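Local coordinates for fatty acid-binding protein homolog (Ascaris suum, PDB 6I8X) that binds fatty acids inside a beta-barrel and may sequester toxic fatty acids and their peroxidation products or help maintain the lipid layer of the eggshell, at residues Phe17-Asp22 against Thr142-Lys147; Glu82-Glu87 against His94-Asp99; Asp118-Glu123 against Met135-Val140. All blocks are in the same frame, centred on the assembly; numbering follows the deposited sequence.

Overall arrangement
All three contacts lie in the one antiparallel sheet that curls into the barrel. Contact 1 pairs strand 15-23 with strand 140-148, and the other two are nested in the chain between these strands. Contact 3 sits next door: strands 130-137 and 140-148 are neighbours, Thr142 N lies 2.9 Å from Met135 O, and the centres are about 17 Å apart. Contact 2 lies across the chain's centre from contact 1, centres about 22 Å and nearest atoms about 11 Å apart; its nearest atoms are about 6 Å from contact 3. Vaccenic acid meets Arg144 and Tyr146 of contact 1, while the side chains of Met135 and His94 stay about 6 and 7 Å from it.

Contact 1: residues Phe17-Asp22 against Thr142-Lys147; sequences FKLERD and TSRYYK. With VCA (vaccenic acid), chain C.
Strands 17-22 and 142-147 pair antiparallel in the barrel wall, joining the first strand of the chain to the last, with Leu19, Asp22, Arg144 and Tyr146 on the ligand side. Lys18 and Lys147 form a hydrogen-bonded pair, Lys147 N donating to Lys18 O at 2.8 Å and Lys18 N to Lys147 O. The register then slips by one: Glu20 N donates to Tyr145 O, and Tyr145 N to Arg21 O. Outside, Arg21 CG sits between backbone N and carbonyl carbon (chi1 64°), and the extended chain lays the guanidinium flat on the Tyr145 ring, planes 16° apart and Arg21 CZ 4.0 Å from the centroid, a cation-pi stack. Glu23 salt-bridges the same guanidinium. Inside, Arg144 bends at chi2 and chi3, bringing NH1 to the anti side of Asp22 OD2 at 2.8 Å, a salt bridge, while Leu19 CD2 covers one guanidinium face. Leu19 CB is 3.7 Å from Tyr146 CE2, and Leu19 CD1 lies over one face of that ring, toward the rim. Tyr146 OH comes within 2.7 Å of vaccenic acid O1; Lys49 NZ hydrogen-bonds the ligand. Glu20 and Arg21 opposite Tyr145 make a classic beta bulge beside the carboxylate site of a fatty acid-binding protein barrel.

Contact 2: residues Glu82-Glu87 against His94-Asp99; sequences EEFQDE and HKITFD
Four backbone hydrogen bonds hold Phe84 to Ile96 and Asp86 to His94, the shortest being Ile96 N to Phe84 O at 2.8 Å. All four are nearly straight at the hydrogen, and between the two pairs Gln85 and Lys95 form the non-hydrogen-bonded one. At Glu82 and Phe98 a water bridges the two backbones, donating to Glu82 O at 2.7 Å and accepting from Phe98 N. A second water donates to Glu83 OE2 and lies 3.1 Å from Thr97 OG1, with a weaker bond to Lys95 O; it ties the Glu83 and Thr97 side chains, and weakly the Lys95 carbonyl, together. There Glu83 runs fully extended across Lys95, and OE1 rests on the aliphatic chain, 3.4 Å from Lys95 CD, but stays 4.3 Å from Lys95 NZ, beyond salt-bridge range. Gln85 turns its amide NE2 to Gln93. Around Phe84 the packing is apolar. A chi1 of 62° turns the Phe84 ring across the neighbouring strand, placing one face against Ile96, whose CB stands 4.0 Å from the ring centroid in a CH-pi contact. The Phe84 rim meets that of Phe98, CZ to CE2 3.8 Å, and Trp78 adds its ring to both phenylalanines. His94 and Asp86, on this same side, are hydrogen-bonded to His110 and His75 respectively. Together these features describe a beta hairpin, its short strand 84-87 ending the sheet of the barrel.

Contact 3: residues Asp118-Glu123 against Met135-Val140; sequences DVETYE and MSWKGV. With EDO (1,2-ethanediol), chain H.
Trp137 reaches across to strand 119-123 where the two backbones have spread apart, Glu120 and Trp137 having CA atoms 8.3 Å from each other. Its CB leaves the strand with CG anti to the backbone N (chi1 -162°), which sends the indole's six-membered ring toward the partner. CE3 comes first, 3.7 Å from Glu120 OE2, with the carboxylate plane turned 51° from the ring. CZ3 follows, meeting Glu120 CB and, in the ring plane, Val119 O at 3.6 Å. At the far end CH2 lies 3.7 Å from Asp118 OD1; the Asp118 side chain crosses that of Trp137 at about a right angle, its carboxylate plane 42° from the ring. The acids are engaged elsewhere: Lys112 salt-bridges Asp118 OD2, Arg32 salt-bridges both acids and makes a cation-pi contact with Trp137, while Tyr28 hydrogen-bonds Glu120 OE2. Toward the other end of the contact, the edge of Tyr122 presses on Met135, CD1 to CG 3.2 Å, apparently tight. Met135 SD sits obliquely, 5.4 Å from the Tyr122 ring centroid, as a Met-aromatic contact. A 1,2-ethanediol, probably picked up during crystallisation, is weakly bonded to Thr121 O and Glu123 OE1. Beyond Trp137 the chain reverses through Lys138 and Gly139, closed by Trp137 N to Val140 O at 2.9 Å. This is the open end of the hairpin of strands 119-127 and 130-137, from which a type I' turn leads into strand 140-148.

Contact 1: residues Phe17-Asp22 against Thr142-Lys147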
loop_
_atom_site.group_PDB
_atom_site.type_symbol
_atom_site.label_atom_id
_atom_site.label_comp_id
_atom_site.label_asym_id
_atom_site.label_seq_id
_atom_site.Cartn_x
_atom_site.Cartn_y
_atom_site.Cartn_z
ATOM N N PHE A 17 -5.886 -3.253 -9.338
ATOM C CA PHE A 17 -6.655 -3.994 -8.342
ATOM C C PHE A 17 -7.714 -3.083 -7.732
ATOM O O PHE A 17 -7.406 -2.014 -7.213
ATOM C CB PHE A 17 -5.700 -4.563 -7.263
ATOM C CG PHE A 17 -4.600 -5.478 -7.770
ATOM C CD1 PHE A 17 -4.790 -6.857 -7.827
ATOM C CD2 PHE A 17 -3.346 -4.970 -8.110
ATOM C CE1 PHE A 17 -3.748 -7.709 -8.205
ATOM C CE2 PHE A 17 -2.315 -5.825 -8.523
ATOM C CZ PHE A 17 -2.528 -7.183 -8.573
ATOM N N LYS A 18 -8.960 -3.495 -7.822
ATOM C CA LYS A 18 -10.085 -2.707 -7.309
ATOM C C LYS A 18 -10.612 -3.255 -5.971
ATOM O O LYS A 18 -11.002 -4.418 -5.896
ATOM C CB LYS A 18 -11.217 -2.627 -8.378
ATOM C CG LYS A 18 -12.433 -1.805 -7.940
ATOM C CD LYS A 18 -13.624 -1.940 -8.896
ATOM C CE LYS A 18 -14.521 -3.145 -8.616
ATOM N NZ LYS A 18 -15.293 -3.029 -7.332
ATOM N N LEU A 19 -10.698 -2.385 -4.944
ATOM C CA LEU A 19 -11.276 -2.726 -3.633
ATOM C C LEU A 19 -12.737 -3.211 -3.789
ATOM O O LEU A 19 -13.600 -2.487 -4.306
ATOM C CB LEU A 19 -11.194 -1.526 -2.671
ATOM C CG LEU A 19 -11.906 -1.709 -1.302
ATOM C CD1 LEU A 19 -11.164 -2.745 -0.399
ATOM C CD2 LEU A 19 -12.065 -0.390 -0.610
ATOM N N GLU A 20 -12.987 -4.446 -3.313
ATOM C CA GLU A 20 -14.265 -5.143 -3.396
ATOM C C GLU A 20 -14.936 -5.338 -2.026
ATOM O O GLU A 20 -16.144 -5.208 -1.918
ATOM C CB GLU A 20 -14.035 -6.511 -4.061
ATOM C CG GLU A 20 -14.860 -6.696 -5.325
ATOM C CD GLU A 20 -14.979 -8.098 -5.889
ATOM O OE1 GLU A 20 -14.900 -9.081 -5.114
ATOM O OE2 GLU A 20 -15.220 -8.203 -7.113
ATOM N N ARG A 21 -14.162 -5.705 -1.003
ATOM C CA ARG A 21 -14.634 -5.995 0.352
ATOM C C ARG A 21 -13.471 -6.022 1.327
ATOM O O ARG A 21 -12.330 -6.090 0.924
ATOM C CB ARG A 21 -15.408 -7.350 0.408
ATOM C CG ARG A 21 -14.584 -8.584 0.072
ATOM C CD ARG A 21 -15.368 -9.859 0.311
ATOM N NE ARG A 21 -14.547 -11.061 0.106
ATOM C CZ ARG A 21 -13.929 -11.738 1.074
ATOM N NH1 ARG A 21 -14.026 -11.340 2.339
ATOM N NH2 ARG A 21 -13.212 -12.815 0.784
ATOM N N ASP A 22 -13.771 -6.003 2.605
ATOM C CA ASP A 22 -12.799 -6.055 3.677
ATOM C C ASP A 22 -13.416 -6.754 4.875
ATOM O O ASP A 22 -14.592 -7.107 4.842
ATOM C CB ASP A 22 -12.305 -4.638 4.026
ATOM C CG ASP A 22 -13.385 -3.606 4.296
ATOM O OD1 ASP A 22 -14.498 -3.996 4.697
ATOM O OD2 ASP A 22 -13.096 -2.415 4.185
ATOM N N THR A 142 -6.988 -6.458 10.244
ATOM C CA THR A 142 -7.927 -6.243 9.141
ATOM C C THR A 142 -7.328 -6.739 7.810
ATOM O O THR A 142 -6.114 -6.711 7.642
ATOM C CB THR A 142 -8.405 -4.768 9.083
ATOM O OG1 THR A 142 -9.422 -4.661 8.088
ATOM C CG2 THR A 142 -7.272 -3.767 8.758
ATOM N N SER A 143 -8.188 -7.216 6.898
ATOM C CA SER A 143 -7.831 -7.671 5.548
ATOM C C SER A 143 -8.755 -6.946 4.576
ATOM O O SER A 143 -9.947 -6.861 4.836
ATOM C CB SER A 143 -8.026 -9.180 5.405
ATOM O OG SER A 143 -6.975 -9.826 6.089
ATOM N N ARG A 144 -8.203 -6.396 3.495
ATOM C CA ARG A 144 -8.942 -5.652 2.459
ATOM C C ARG A 144 -8.647 -6.406 1.179
ATOM O O ARG A 144 -7.479 -6.697 0.896
ATOM C CB ARG A 144 -8.429 -4.186 2.360
ATOM C CG ARG A 144 -8.493 -3.372 3.663
ATOM C CD ARG A 144 -9.701 -2.442 3.693
ATOM N NE ARG A 144 -9.410 -1.178 3.044
ATOM C CZ ARG A 144 -10.315 -0.298 2.637
ATOM N NH1 ARG A 144 -11.611 -0.532 2.819
ATOM N NH2 ARG A 144 -9.934 0.833 2.070
ATOM N N TYR A 145 -9.708 -6.748 0.427
ATOM C CA TYR A 145 -9.685 -7.566 -0.789
ATOM C C TYR A 145 -9.862 -6.725 -2.054
ATOM O O TYR A 145 -10.894 -6.098 -2.231
ATOM C CB TYR A 145 -10.726 -8.724 -0.681
ATOM C CG TYR A 145 -10.467 -9.612 0.524
ATOM C CD1 TYR A 145 -10.934 -9.261 1.789
ATOM C CD2 TYR A 145 -9.682 -10.755 0.415
ATOM C CE1 TYR A 145 -10.638 -10.031 2.909
ATOM C CE2 TYR A 145 -9.399 -11.546 1.527
ATOM C CZ TYR A 145 -9.876 -11.178 2.772
ATOM O OH TYR A 145 -9.607 -11.955 3.872
ATOM N N TYR A 146 -8.839 -6.740 -2.932
ATOM C CA TYR A 146 -8.767 -5.999 -4.212
ATOM C C TYR A 146 -8.734 -6.987 -5.355
ATOM O O TYR A 146 -7.818 -7.816 -5.465
ATOM C CB TYR A 146 -7.493 -5.127 -4.278
ATOM C CG TYR A 146 -7.414 -4.041 -3.235
ATOM C CD1 TYR A 146 -7.039 -4.334 -1.923
ATOM C CD2 TYR A 146 -7.638 -2.708 -3.570
ATOM C CE1 TYR A 146 -6.966 -3.335 -0.953
ATOM C CE2 TYR A 146 -7.525 -1.695 -2.619
ATOM C CZ TYR A 146 -7.216 -2.019 -1.305
ATOM O OH TYR A 146 -7.120 -1.043 -0.350
ATOM N N LYS A 147 -9.760 -6.927 -6.168
ATOM C CA LYS A 147 -9.969 -7.807 -7.305
ATOM C C LYS A 147 -9.096 -7.340 -8.452
ATOM O O LYS A 147 -9.150 -6.168 -8.816
ATOM C CB LYS A 147 -11.472 -7.806 -7.677
ATOM C CG LYS A 147 -11.881 -8.703 -8.834
ATOM C CD LYS A 147 -12.258 -10.104 -8.388
ATOM C CE LYS A 147 -12.958 -10.905 -9.463
ATOM N NZ LYS A 147 -11.997 -11.468 -10.436
HETATM O O2 VCA C . -4.465 2.125 1.188
HETATM C C1 VCA C . -5.779 2.118 1.201
HETATM O O1 VCA C . -6.441 1.415 0.476
HETATM C C2 VCA C . -6.395 3.052 2.204
HETATM C C3 VCA C . -7.667 3.757 1.743
HETATM C C4 VCA C . -8.026 4.942 2.625
HETATM C C5 VCA C . -9.354 5.601 2.316
HETATM C C6 VCA C . -9.267 6.705 1.281
HETATM C C7 VCA C . -10.629 7.208 0.847
HETATM C C8 VCA C . -11.317 8.219 1.752
HETATM C C9 VCA C . -10.871 9.652 1.544
HETATM C C10 VCA C . -11.488 10.621 2.559
HETATM C C11 VCA C . -10.620 11.804 2.866
HETATM C C12 VCA C . -9.488 11.778 3.547
HETATM C C13 VCA C . -8.839 10.560 4.140
HETATM C C14 VCA C . -7.676 10.879 5.080
HETATM C C15 VCA C . -7.117 9.668 5.811
HETATM C C16 VCA C . -6.589 8.549 4.921
HETATM C C17 VCA C . -5.968 7.402 5.696
HETATM C C18 VCA C . -5.154 6.473 4.836
#

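Contact 2: residues Glu82-Glu87 against His94-Asp99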
loop_
_atom_site.group_PDB
_atom_site.type_symbol
_atom_site.label_atom_id
_atom_site.label_comp_id
_atom_site.label_asym_id
_atom_site.label_seq_id
_atom_site.Cartn_x
_atom_site.Cartn_y
_atom_site.Cartn_z
ATOM N N GLU A 82 14.299 0.581 -0.923
ATOM C CA GLU A 82 14.807 1.958 -0.960
ATOM C C GLU A 82 13.744 2.980 -0.516
ATOM O O GLU A 82 12.732 3.195 -1.192
ATOM C CB GLU A 82 15.371 2.275 -2.350
ATOM C CG GLU A 82 16.011 3.646 -2.458
ATOM C CD GLU A 82 16.152 4.112 -3.888
ATOM O OE1 GLU A 82 17.169 3.764 -4.524
ATOM O OE2 GLU A 82 15.236 4.808 -4.380
ATOM N N GLU A 83 13.989 3.607 0.637
ATOM C CA GLU A 83 13.114 4.612 1.244
ATOM C C GLU A 83 13.061 5.888 0.395
ATOM O O GLU A 83 14.091 6.335 -0.113
ATOM C CB GLU A 83 13.609 4.937 2.670
ATOM C CG GLU A 83 12.661 5.815 3.470
ATOM C CD GLU A 83 13.125 6.155 4.874
ATOM O OE1 GLU A 83 14.000 7.040 5.014
ATOM O OE2 GLU A 83 12.578 5.575 5.839
ATOM N N PHE A 84 11.867 6.473 0.270
ATOM C CA PHE A 84 11.611 7.735 -0.428
ATOM C C PHE A 84 10.626 8.558 0.411
ATOM O O PHE A 84 9.956 8.022 1.300
ATOM C CB PHE A 84 11.037 7.491 -1.847
ATOM C CG PHE A 84 9.703 6.766 -1.953
ATOM C CD1 PHE A 84 9.651 5.381 -2.014
ATOM C CD2 PHE A 84 8.513 7.480 -2.071
ATOM C CE1 PHE A 84 8.435 4.715 -2.156
ATOM C CE2 PHE A 84 7.295 6.822 -2.224
ATOM C CZ PHE A 84 7.260 5.442 -2.275
ATOM N N GLN A 85 10.549 9.855 0.141
ATOM C CA GLN A 85 9.611 10.738 0.814
ATOM C C GLN A 85 8.574 11.225 -0.201
ATOM O O GLN A 85 8.944 11.620 -1.308
ATOM C CB GLN A 85 10.325 11.926 1.482
ATOM C CG GLN A 85 9.384 12.673 2.429
ATOM C CD GLN A 85 10.013 13.859 3.106
ATOM O OE1 GLN A 85 10.993 13.742 3.859
ATOM N NE2 GLN A 85 9.394 15.011 2.922
ATOM N N ASP A 86 7.284 11.174 0.171
ATOM C CA ASP A 86 6.180 11.619 -0.684
ATOM C C ASP A 86 4.904 11.895 0.102
ATOM O O ASP A 86 4.802 11.560 1.286
ATOM C CB ASP A 86 5.891 10.594 -1.796
ATOM C CG ASP A 86 5.308 11.186 -3.058
ATOM O OD1 ASP A 86 5.134 12.424 -3.113
ATOM O OD2 ASP A 86 5.014 10.415 -3.986
ATOM N N GLU A 87 3.927 12.516 -0.568
ATOM C CA GLU A 87 2.643 12.806 0.018
ATOM C C GLU A 87 1.823 11.510 0.063
ATOM O O GLU A 87 1.767 10.757 -0.926
ATOM C CB GLU A 87 1.922 13.910 -0.773
ATOM C CG GLU A 87 0.618 14.349 -0.129
ATOM C CD GLU A 87 -0.089 15.526 -0.770
ATOM O OE1 GLU A 87 -0.299 15.502 -2.003
ATOM O OE2 GLU A 87 -0.515 16.434 -0.020
ATOM N N HIS A 94 5.229 11.510 4.113
ATOM C CA HIS A 94 5.590 10.268 4.794
ATOM C C HIS A 94 6.864 9.761 4.172
ATOM O O HIS A 94 7.104 10.009 2.994
ATOM C CB HIS A 94 4.516 9.150 4.558
ATOM C CG HIS A 94 3.235 9.265 5.331
ATOM N ND1 HIS A 94 2.360 8.193 5.420
ATOM C CD2 HIS A 94 2.691 10.322 5.987
ATOM C CE1 HIS A 94 1.326 8.624 6.130
ATOM N NE2 HIS A 94 1.487 9.890 6.509
ATOM N N LYS A 95 7.633 8.988 4.936
ATOM C CA LYS A 95 8.775 8.250 4.453
ATOM C C LYS A 95 8.203 6.854 4.149
ATOM O O LYS A 95 7.565 6.232 5.006
ATOM C CB LYS A 95 9.915 8.223 5.491
ATOM C CG LYS A 95 10.694 9.544 5.514
ATOM C CD LYS A 95 11.972 9.456 6.325
ATOM C CE LYS A 95 12.732 10.768 6.374
ATOM N NZ LYS A 95 13.186 11.223 5.027
ATOM N N ILE A 96 8.305 6.430 2.882
ATOM C CA ILE A 96 7.756 5.151 2.433
ATOM C C ILE A 96 8.848 4.220 1.925
ATOM O O ILE A 96 9.749 4.651 1.226
ATOM C CB ILE A 96 6.642 5.347 1.357
ATOM C CG1 ILE A 96 5.574 6.414 1.818
ATOM C CG2 ILE A 96 6.011 3.983 0.943
ATOM C CD1 ILE A 96 4.686 7.031 0.692
ATOM N N THR A 97 8.702 2.926 2.214
ATOM C CA THR A 97 9.562 1.895 1.685
ATOM C C THR A 97 8.712 0.705 1.297
ATOM O O THR A 97 8.051 0.134 2.160
ATOM C CB THR A 97 10.647 1.438 2.703
ATOM O OG1 THR A 97 11.249 2.562 3.351
ATOM C CG2 THR A 97 11.697 0.546 2.062
ATOM N N PHE A 98 8.803 0.272 0.023
ATOM C CA PHE A 98 8.212 -0.990 -0.406
ATOM C C PHE A 98 9.345 -1.991 -0.323
ATOM O O PHE A 98 10.496 -1.647 -0.599
ATOM C CB PHE A 98 7.703 -0.931 -1.839
ATOM C CG PHE A 98 6.479 -0.072 -2.021
ATOM C CD1 PHE A 98 5.205 -0.614 -1.896
ATOM C CD2 PHE A 98 6.597 1.269 -2.363
ATOM C CE1 PHE A 98 4.073 0.176 -2.100
ATOM C CE2 PHE A 98 5.453 2.058 -2.577
ATOM C CZ PHE A 98 4.205 1.505 -2.446
ATOM N N ASP A 99 9.037 -3.223 0.082
ATOM C CA ASP A 99 10.025 -4.286 0.197
ATOM C C ASP A 99 9.360 -5.639 0.079
ATOM O O ASP A 99 8.142 -5.734 0.156
ATOM C CB ASP A 99 10.788 -4.163 1.523
ATOM C CG ASP A 99 12.251 -4.605 1.480
ATOM O OD1 ASP A 99 12.658 -5.266 0.473
ATOM O OD2 ASP A 99 12.974 -4.334 2.459
HETATM O O HOH W 1 10.455 1.782 -1.731
HETATM O O HOH W 2 9.960 4.154 5.618
#

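Contact 3: residues Asp118-Glu123 against Met135-Val140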
loop_
_atom_site.group_PDB
_atom_site.type_symbol
_atom_site.label_atom_id
_atom_site.label_comp_id
_atom_site.label_asym_id
_atom_site.label_seq_id
_atom_site.Cartn_x
_atom_site.Cartn_y
_atom_site.Cartn_z
ATOM N N ASP A 118 5.305 7.509 14.648
ATOM C CA ASP A 118 4.209 6.852 13.946
ATOM C C ASP A 118 4.747 6.024 12.744
ATOM O O ASP A 118 4.929 6.554 11.643
ATOM C CB ASP A 118 3.145 7.877 13.524
ATOM C CG ASP A 118 1.768 7.275 13.303
ATOM O OD1 ASP A 118 1.683 6.043 13.097
ATOM O OD2 ASP A 118 0.777 8.038 13.328
ATOM N N VAL A 119 5.032 4.731 12.999
ATOM C CA VAL A 119 5.572 3.758 12.043
ATOM C C VAL A 119 4.550 2.644 11.853
ATOM O O VAL A 119 4.131 2.020 12.831
ATOM C CB VAL A 119 6.945 3.180 12.496
ATOM C CG1 VAL A 119 7.451 2.102 11.533
ATOM C CG2 VAL A 119 7.989 4.281 12.657
ATOM N N GLU A 120 4.173 2.373 10.593
ATOM C CA GLU A 120 3.222 1.321 10.276
ATOM C C GLU A 120 3.544 0.595 8.965
ATOM O O GLU A 120 3.780 1.241 7.941
ATOM C CB GLU A 120 1.782 1.859 10.274
ATOM C CG GLU A 120 0.784 0.783 9.884
ATOM C CD GLU A 120 -0.665 1.005 10.235
ATOM O OE1 GLU A 120 -1.157 2.136 10.036
ATOM O OE2 GLU A 120 -1.331 0.018 10.621
ATOM N N THR A 121 3.496 -0.752 9.006
ATOM C CA THR A 121 3.711 -1.627 7.859
ATOM C C THR A 121 2.406 -2.289 7.372
ATOM O O THR A 121 1.654 -2.858 8.180
ATOM C CB THR A 121 4.815 -2.654 8.174
ATOM O OG1 THR A 121 5.990 -1.953 8.592
ATOM C CG2 THR A 121 5.159 -3.550 6.967
ATOM N N TYR A 122 2.165 -2.233 6.045
ATOM C CA TYR A 122 1.036 -2.906 5.371
ATOM C C TYR A 122 1.604 -4.069 4.565
ATOM O O TYR A 122 2.658 -3.942 3.955
ATOM C CB TYR A 122 0.254 -1.969 4.437
ATOM C CG TYR A 122 -0.134 -0.660 5.075
ATOM C CD1 TYR A 122 -0.984 -0.622 6.176
ATOM C CD2 TYR A 122 0.390 0.543 4.614
ATOM C CE1 TYR A 122 -1.348 0.587 6.770
ATOM C CE2 TYR A 122 0.066 1.757 5.226
ATOM C CZ TYR A 122 -0.816 1.775 6.295
ATOM O OH TYR A 122 -1.167 2.970 6.877
ATOM N N GLU A 123 0.895 -5.190 4.551
ATOM C CA GLU A 123 1.312 -6.406 3.871
ATOM C C GLU A 123 0.353 -6.748 2.727
ATOM O O GLU A 123 -0.858 -6.686 2.909
ATOM C CB GLU A 123 1.360 -7.518 4.916
ATOM C CG GLU A 123 1.697 -8.907 4.413
ATOM C CD GLU A 123 1.543 -9.994 5.464
ATOM O OE1 GLU A 123 1.799 -9.719 6.660
ATOM O OE2 GLU A 123 1.161 -11.125 5.085
ATOM N N MET A 135 -3.349 -5.354 7.634
ATOM C CA MET A 135 -2.890 -4.320 8.560
ATOM C C MET A 135 -3.239 -4.738 9.971
ATOM O O MET A 135 -4.231 -5.438 10.181
ATOM C CB MET A 135 -3.565 -2.973 8.257
ATOM C CG MET A 135 -3.480 -2.575 6.831
ATOM S SD MET A 135 -5.070 -2.212 6.135
ATOM C CE MET A 135 -5.175 -0.442 6.486
ATOM N N SER A 136 -2.447 -4.257 10.937
ATOM C CA SER A 136 -2.599 -4.536 12.354
ATOM C C SER A 136 -2.203 -3.330 13.191
ATOM O O SER A 136 -1.141 -2.740 12.952
ATOM C CB SER A 136 -1.743 -5.738 12.744
ATOM O OG SER A 136 -2.253 -6.336 13.920
ATOM N N TRP A 137 -3.049 -2.969 14.184
ATOM C CA TRP A 137 -2.754 -1.871 15.114
ATOM C C TRP A 137 -3.277 -2.191 16.494
ATOM O O TRP A 137 -4.455 -2.513 16.631
ATOM C CB TRP A 137 -3.329 -0.540 14.609
ATOM C CG TRP A 137 -2.720 0.663 15.268
ATOM C CD1 TRP A 137 -3.278 1.434 16.247
ATOM C CD2 TRP A 137 -1.436 1.237 14.988
ATOM N NE1 TRP A 137 -2.434 2.465 16.574
ATOM C CE2 TRP A 137 -1.300 2.379 15.809
ATOM C CE3 TRP A 137 -0.397 0.924 14.084
ATOM C CZ2 TRP A 137 -0.160 3.199 15.772
ATOM C CZ3 TRP A 137 0.722 1.746 14.034
ATOM C CH2 TRP A 137 0.839 2.864 14.874
ATOM N N LYS A 138 -2.398 -2.136 17.527
ATOM C CA LYS A 138 -2.755 -2.427 18.933
ATOM C C LYS A 138 -3.495 -3.786 19.102
ATOM O O LYS A 138 -4.455 -3.877 19.875
ATOM C CB LYS A 138 -3.594 -1.279 19.533
ATOM C CG LYS A 138 -2.907 0.075 19.580
ATOM C CD LYS A 138 -3.897 1.149 20.016
ATOM C CE LYS A 138 -3.230 2.462 20.348
ATOM N NZ LYS A 138 -4.218 3.476 20.813
ATOM N N GLY A 139 -3.065 -4.805 18.355
ATOM C CA GLY A 139 -3.675 -6.134 18.376
ATOM C C GLY A 139 -4.907 -6.298 17.494
ATOM O O GLY A 139 -5.452 -7.406 17.401
ATOM N N VAL A 140 -5.370 -5.204 16.840
ATOM C CA VAL A 140 -6.555 -5.250 15.976
ATOM C C VAL A 140 -6.143 -5.426 14.495
ATOM O O VAL A 140 -5.494 -4.544 13.945
ATOM C CB VAL A 140 -7.523 -4.041 16.212
ATOM C CG1 VAL A 140 -8.689 -4.077 15.235
ATOM C CG2 VAL A 140 -8.034 -4.011 17.662
HETATM C C1 EDO H . 0.459 -6.311 9.718
HETATM O O1 EDO H . 1.341 -6.166 8.613
HETATM C C2 EDO H . -0.577 -7.437 9.442
HETATM O O2 EDO H . 0.099 -8.598 8.997
#